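Local coordinates for L-hydantoinase (Arthrobacter aurescens, PDB 1GKR), which hydrolyses the ring of 5-substituted hydantoins as a homotetrameric dizinc cyclic amidase, favouring aryl over alkyl derivatives, with an enantioselectivity that depends on the substrate, at residues Ser241-Gln253 with Met293-Asp307. Numbering follows the deposited sequence.
Sequences SNPDGVELIHQAQ and MNIRLWEQLENGLID
Pro243 overlaps the guanidinium of Arg296, its CB centred over one face, while the compact ring fills a hole among Met293, Arg296, Leu297 and Gln300. Bends at chi2 (-98°) and chi3 fold the arginine over the proline and aim NH2 at Asp244, whose OD1 it meets at 2.9 Å from above the carboxylate plane; Glu247 OE1 makes a long salt bridge, 3.7 Å from Arg296 NH2. A methionine in place of Arg296 would probably leave both carboxylates without their shared cation. Gln300 suits its place because its long chain carries two N-H bonds: one from NE2 points almost straight (168°) at Pro243 O, the other reaches Glu247 OE2 (NE2 to OE2 3.0 Å) on a more bent path. Branched Leu305 sets CG over a face of the His250 ring, 3.7 Å from its centroid, a CH-pi contact. Gly304 makes the Schellman turn that brings Leu305 there. A water lies within hydrogen-bonding distance of His250 ND1, Leu305 O and Asp307 OD2. Segments 243-253 and 293-303 have N-to-C axes 33° apart, on the outside of the amidohydrolase TIM barrel; Val246 packs on strand 259-263, where Cys261 N donates to Asp307 OD2, and helix 214-231 flanks helix 243-254.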
loop_
_atom_site.group_PDB
_atom_site.type_symbol
_atom_site.label_atom_id
_atom_site.label_comp_id
_atom_site.label_asym_id
_atom_site.label_seq_id
_atom_site.Cartn_x
_atom_site.Cartn_y
_atom_site.Cartn_z
ATOM N N SER A 241 -22.184 -3.314 -1.663
ATOM C CA SER A 241 -22.559 -4.670 -1.270
ATOM C C SER A 241 -21.499 -5.605 -0.729
ATOM O O SER A 241 -21.852 -6.635 -0.157
ATOM C CB SER A 241 -23.171 -5.389 -2.458
ATOM O OG SER A 241 -22.133 -5.783 -3.347
ATOM N N ASN A 242 -20.222 -5.281 -0.917
ATOM C CA ASN A 242 -19.168 -6.186 -0.485
ATOM C C ASN A 242 -18.033 -5.560 0.319
ATOM O O ASN A 242 -17.695 -4.399 0.138
ATOM C CB ASN A 242 -18.609 -6.889 -1.716
ATOM C CG ASN A 242 -17.725 -5.983 -2.542
ATOM O OD1 ASN A 242 -16.543 -5.806 -2.238
ATOM N ND2 ASN A 242 -18.293 -5.389 -3.582
ATOM N N PRO A 243 -17.389 -6.359 1.183
ATOM C CA PRO A 243 -16.284 -5.944 2.053
ATOM C C PRO A 243 -15.131 -5.252 1.347
ATOM O O PRO A 243 -14.608 -4.243 1.838
ATOM C CB PRO A 243 -15.830 -7.254 2.697
ATOM C CG PRO A 243 -16.990 -8.183 2.527
ATOM C CD PRO A 243 -17.503 -7.829 1.174
ATOM N N ASP A 244 -14.717 -5.798 0.209
ATOM C CA ASP A 244 -13.601 -5.210 -0.518
ATOM C C ASP A 244 -13.876 -3.798 -1.016
ATOM O O ASP A 244 -12.972 -2.966 -1.054
ATOM C CB ASP A 244 -13.184 -6.105 -1.685
ATOM C CG ASP A 244 -12.668 -7.456 -1.226
ATOM O OD1 ASP A 244 -11.936 -7.501 -0.215
ATOM O OD2 ASP A 244 -12.986 -8.476 -1.875
ATOM N N GLY A 245 -15.119 -3.531 -1.395
ATOM C CA GLY A 245 -15.464 -2.208 -1.869
ATOM C C GLY A 245 -15.440 -1.231 -0.711
ATOM O O GLY A 245 -15.010 -0.076 -0.849
ATOM N N VAL A 246 -15.911 -1.691 0.442
ATOM C CA VAL A 246 -15.916 -0.844 1.620
ATOM C C VAL A 246 -14.473 -0.446 1.898
ATOM O O VAL A 246 -14.175 0.733 2.108
ATOM C CB VAL A 246 -16.496 -1.579 2.853
ATOM C CG1 VAL A 246 -16.338 -0.721 4.099
ATOM C CG2 VAL A 246 -17.970 -1.872 2.621
ATOM N N GLU A 247 -13.571 -1.426 1.867
ATOM C CA GLU A 247 -12.173 -1.137 2.131
ATOM C C GLU A 247 -11.573 -0.122 1.146
ATOM O O GLU A 247 -10.887 0.818 1.562
ATOM C CB GLU A 247 -11.369 -2.438 2.161
ATOM C CG GLU A 247 -10.701 -2.700 3.519
ATOM C CD GLU A 247 -11.000 -4.091 4.077
ATOM O OE1 GLU A 247 -10.687 -5.093 3.384
ATOM O OE2 GLU A 247 -11.541 -4.186 5.210
ATOM N N LEU A 248 -11.841 -0.295 -0.146
ATOM C CA LEU A 248 -11.335 0.620 -1.165
ATOM C C LEU A 248 -11.697 2.062 -0.834
ATOM O O LEU A 248 -10.855 2.956 -0.907
ATOM C CB LEU A 248 -11.919 0.253 -2.528
ATOM C CG LEU A 248 -11.050 -0.461 -3.577
ATOM C CD1 LEU A 248 -10.053 -1.384 -2.917
ATOM C CD2 LEU A 248 -11.960 -1.251 -4.513
ATOM N N ILE A 249 -12.955 2.282 -0.468
ATOM C CA ILE A 249 -13.428 3.619 -0.136
ATOM C C ILE A 249 -12.797 4.101 1.157
ATOM O O ILE A 249 -12.322 5.242 1.247
ATOM C CB ILE A 249 -14.969 3.650 0.011
ATOM C CG1 ILE A 249 -15.613 3.336 -1.334
ATOM C CG2 ILE A 249 -15.433 5.005 0.485
ATOM C CD1 ILE A 249 -17.086 3.117 -1.251
ATOM N N HIS A 250 -12.798 3.233 2.162
ATOM C CA HIS A 250 -12.213 3.586 3.446
ATOM C C HIS A 250 -10.753 4.015 3.273
ATOM O O HIS A 250 -10.329 5.056 3.780
ATOM C CB HIS A 250 -12.284 2.408 4.407
ATOM C CG HIS A 250 -11.940 2.779 5.809
ATOM N ND1 HIS A 250 -12.595 3.789 6.486
ATOM C CD2 HIS A 250 -10.974 2.329 6.643
ATOM C CE1 HIS A 250 -12.041 3.947 7.675
ATOM N NE2 HIS A 250 -11.056 3.075 7.795
ATOM N N GLN A 251 -9.992 3.203 2.549
ATOM C CA GLN A 251 -8.601 3.503 2.302
ATOM C C GLN A 251 -8.455 4.888 1.683
ATOM O O GLN A 251 -7.624 5.688 2.105
ATOM C CB GLN A 251 -8.001 2.449 1.380
ATOM C CG GLN A 251 -6.561 2.744 0.992
ATOM C CD GLN A 251 -5.635 2.866 2.206
ATOM O OE1 GLN A 251 -5.437 1.897 2.949
ATOM N NE2 GLN A 251 -5.065 4.061 2.412
ATOM N N ALA A 252 -9.284 5.177 0.687
ATOM C CA ALA A 252 -9.220 6.463 0.020
ATOM C C ALA A 252 -9.613 7.612 0.928
ATOM O O ALA A 252 -8.981 8.662 0.885
ATOM C CB ALA A 252 -10.091 6.460 -1.230
ATOM N N GLN A 253 -10.645 7.446 1.756
ATOM C CA GLN A 253 -11.018 8.576 2.608
ATOM C C GLN A 253 -9.909 8.753 3.624
ATOM O O GLN A 253 -9.541 9.870 4.004
ATOM C CB GLN A 253 -12.373 8.364 3.308
ATOM C CG GLN A 253 -12.372 7.452 4.496
ATOM C CD GLN A 253 -13.669 7.516 5.295
ATOM O OE1 GLN A 253 -13.804 6.839 6.306
ATOM N NE2 GLN A 253 -14.621 8.323 4.845
ATOM N N MET A 293 -18.807 -12.965 2.862
ATOM C CA MET A 293 -18.610 -11.524 2.777
ATOM C C MET A 293 -19.476 -10.825 3.798
ATOM O O MET A 293 -19.096 -9.783 4.350
ATOM C CB MET A 293 -18.928 -11.017 1.379
ATOM C CG MET A 293 -18.008 -11.604 0.353
ATOM S SD MET A 293 -18.215 -10.979 -1.298
ATOM C CE MET A 293 -16.743 -9.876 -1.425
ATOM N N ASN A 294 -20.639 -11.413 4.060
ATOM C CA ASN A 294 -21.559 -10.852 5.031
ATOM C C ASN A 294 -20.885 -10.685 6.409
ATOM O O ASN A 294 -21.054 -9.664 7.071
ATOM C CB ASN A 294 -22.794 -11.736 5.157
ATOM C CG ASN A 294 -23.830 -11.137 6.064
ATOM O OD1 ASN A 294 -24.676 -10.365 5.626
ATOM N ND2 ASN A 294 -23.755 -11.461 7.352
ATOM N N ILE A 295 -20.125 -11.684 6.845
ATOM C CA ILE A 295 -19.437 -11.589 8.131
ATOM C C ILE A 295 -18.537 -10.356 8.161
ATOM O O ILE A 295 -18.600 -9.559 9.093
ATOM C CB ILE A 295 -18.574 -12.837 8.389
ATOM C CG1 ILE A 295 -19.476 -14.048 8.598
ATOM C CG2 ILE A 295 -17.711 -12.636 9.605
ATOM C CD1 ILE A 295 -18.763 -15.339 8.358
ATOM N N ARG A 296 -17.701 -10.210 7.136
ATOM C CA ARG A 296 -16.791 -9.076 7.025
ATOM C C ARG A 296 -17.550 -7.763 7.139
ATOM O O ARG A 296 -17.170 -6.873 7.895
ATOM C CB ARG A 296 -16.080 -9.111 5.680
ATOM C CG ARG A 296 -14.960 -10.109 5.570
ATOM C CD ARG A 296 -13.629 -9.414 5.811
ATOM N NE ARG A 296 -13.218 -8.531 4.714
ATOM C CZ ARG A 296 -13.145 -8.904 3.434
ATOM N NH1 ARG A 296 -13.465 -10.147 3.073
ATOM N NH2 ARG A 296 -12.728 -8.041 2.514
ATOM N N LEU A 297 -18.619 -7.649 6.366
ATOM C CA LEU A 297 -19.447 -6.454 6.356
ATOM C C LEU A 297 -19.844 -6.040 7.764
ATOM O O LEU A 297 -19.724 -4.862 8.131
ATOM C CB LEU A 297 -20.701 -6.714 5.530
ATOM C CG LEU A 297 -20.968 -5.868 4.288
ATOM C CD1 LEU A 297 -19.707 -5.643 3.487
ATOM C CD2 LEU A 297 -22.015 -6.588 3.452
ATOM N N TRP A 298 -20.310 -7.006 8.555
ATOM C CA TRP A 298 -20.729 -6.716 9.923
ATOM C C TRP A 298 -19.593 -6.210 10.803
ATOM O O TRP A 298 -19.819 -5.396 11.702
ATOM C CB TRP A 298 -21.365 -7.936 10.565
ATOM C CG TRP A 298 -22.826 -8.074 10.271
ATOM C CD1 TRP A 298 -23.419 -8.953 9.394
ATOM C CD2 TRP A 298 -23.893 -7.364 10.905
ATOM N NE1 TRP A 298 -24.785 -8.838 9.457
ATOM C CE2 TRP A 298 -25.108 -7.873 10.373
ATOM C CE3 TRP A 298 -23.944 -6.350 11.873
ATOM C CZ2 TRP A 298 -26.362 -7.401 10.780
ATOM C CZ3 TRP A 298 -25.189 -5.878 12.281
ATOM C CH2 TRP A 298 -26.384 -6.407 11.733
ATOM N N GLU A 299 -18.380 -6.692 10.556
ATOM C CA GLU A 299 -17.231 -6.234 11.326
ATOM C C GLU A 299 -16.926 -4.795 10.929
ATOM O O GLU A 299 -16.725 -3.922 11.767
ATOM C CB GLU A 299 -16.013 -7.092 11.030
ATOM C CG GLU A 299 -16.006 -8.439 11.706
ATOM C CD GLU A 299 -14.808 -9.275 11.284
ATOM O OE1 GLU A 299 -13.686 -8.713 11.224
ATOM O OE2 GLU A 299 -14.990 -10.488 11.019
ATOM N N GLN A 300 -16.902 -4.554 9.629
ATOM C CA GLN A 300 -16.619 -3.228 9.127
ATOM C C GLN A 300 -17.616 -2.212 9.666
ATOM O O GLN A 300 -17.257 -1.067 9.948
ATOM C CB GLN A 300 -16.648 -3.247 7.603
ATOM C CG GLN A 300 -15.708 -4.273 7.012
ATOM C CD GLN A 300 -15.679 -4.215 5.512
ATOM O OE1 GLN A 300 -16.725 -4.266 4.859
ATOM N NE2 GLN A 300 -14.484 -4.117 4.946
ATOM N N LEU A 301 -18.865 -2.639 9.821
ATOM C CA LEU A 301 -19.908 -1.752 10.313
ATOM C C LEU A 301 -19.588 -1.293 11.728
ATOM O O LEU A 301 -19.459 -0.101 11.992
ATOM C CB LEU A 301 -21.259 -2.468 10.306
ATOM C CG LEU A 301 -22.557 -1.674 10.131
ATOM C CD1 LEU A 301 -23.613 -2.290 11.024
ATOM C CD2 LEU A 301 -22.373 -0.220 10.468
ATOM N N GLU A 302 -19.450 -2.245 12.641
ATOM C CA GLU A 302 -19.159 -1.910 14.027
ATOM C C GLU A 302 -17.818 -1.209 14.168
ATOM O O GLU A 302 -17.630 -0.403 15.078
ATOM C CB GLU A 302 -19.185 -3.173 14.895
ATOM C CG GLU A 302 -18.887 -2.972 16.394
ATOM C CD GLU A 302 -19.817 -1.981 17.114
ATOM O OE1 GLU A 302 -21.043 -1.981 16.859
ATOM O OE2 GLU A 302 -19.312 -1.209 17.962
ATOM N N ASN A 303 -16.893 -1.492 13.260
ATOM C CA ASN A 303 -15.581 -0.883 13.343
ATOM C C ASN A 303 -15.422 0.493 12.705
ATOM O O ASN A 303 -14.346 1.086 12.760
ATOM C CB ASN A 303 -14.535 -1.846 12.793
ATOM C CG ASN A 303 -14.270 -3.000 13.743
ATOM O OD1 ASN A 303 -14.076 -2.787 14.936
ATOM N ND2 ASN A 303 -14.257 -4.221 13.223
ATOM N N GLY A 304 -16.482 1.004 12.097
ATOM C CA GLY A 304 -16.393 2.326 11.510
ATOM C C GLY A 304 -16.030 2.475 10.045
ATOM O O GLY A 304 -15.847 3.605 9.602
ATOM N N LEU A 305 -15.918 1.382 9.291
ATOM C CA LEU A 305 -15.587 1.499 7.871
ATOM C C LEU A 305 -16.801 1.825 7.002
ATOM O O LEU A 305 -16.666 2.230 5.846
ATOM C CB LEU A 305 -14.931 0.227 7.355
ATOM C CG LEU A 305 -13.466 0.077 7.747
ATOM C CD1 LEU A 305 -13.370 -0.093 9.240
ATOM C CD2 LEU A 305 -12.873 -1.113 7.045
ATOM N N ILE A 306 -17.991 1.639 7.551
ATOM C CA ILE A 306 -19.197 1.944 6.812
ATOM C C ILE A 306 -19.752 3.242 7.375
ATOM O O ILE A 306 -20.180 3.296 8.514
ATOM C CB ILE A 306 -20.185 0.798 6.944
ATOM C CG1 ILE A 306 -19.590 -0.425 6.237
ATOM C CG2 ILE A 306 -21.526 1.204 6.383
ATOM C CD1 ILE A 306 -20.503 -1.604 6.149
ATOM N N ASP A 307 -19.737 4.288 6.567
ATOM C CA ASP A 307 -20.176 5.604 7.006
ATOM C C ASP A 307 -21.657 5.831 7.241
ATOM O O ASP A 307 -22.031 6.466 8.226
ATOM C CB ASP A 307 -19.649 6.647 6.031
ATOM C CG ASP A 307 -18.153 6.580 5.900
ATOM O OD1 ASP A 307 -17.489 6.913 6.902
ATOM O OD2 ASP A 307 -17.644 6.178 4.822
HETATM O O HOH W 1 -15.224 4.676 4.841
HETATM O O HOH W 2 -15.439 5.339 7.715
#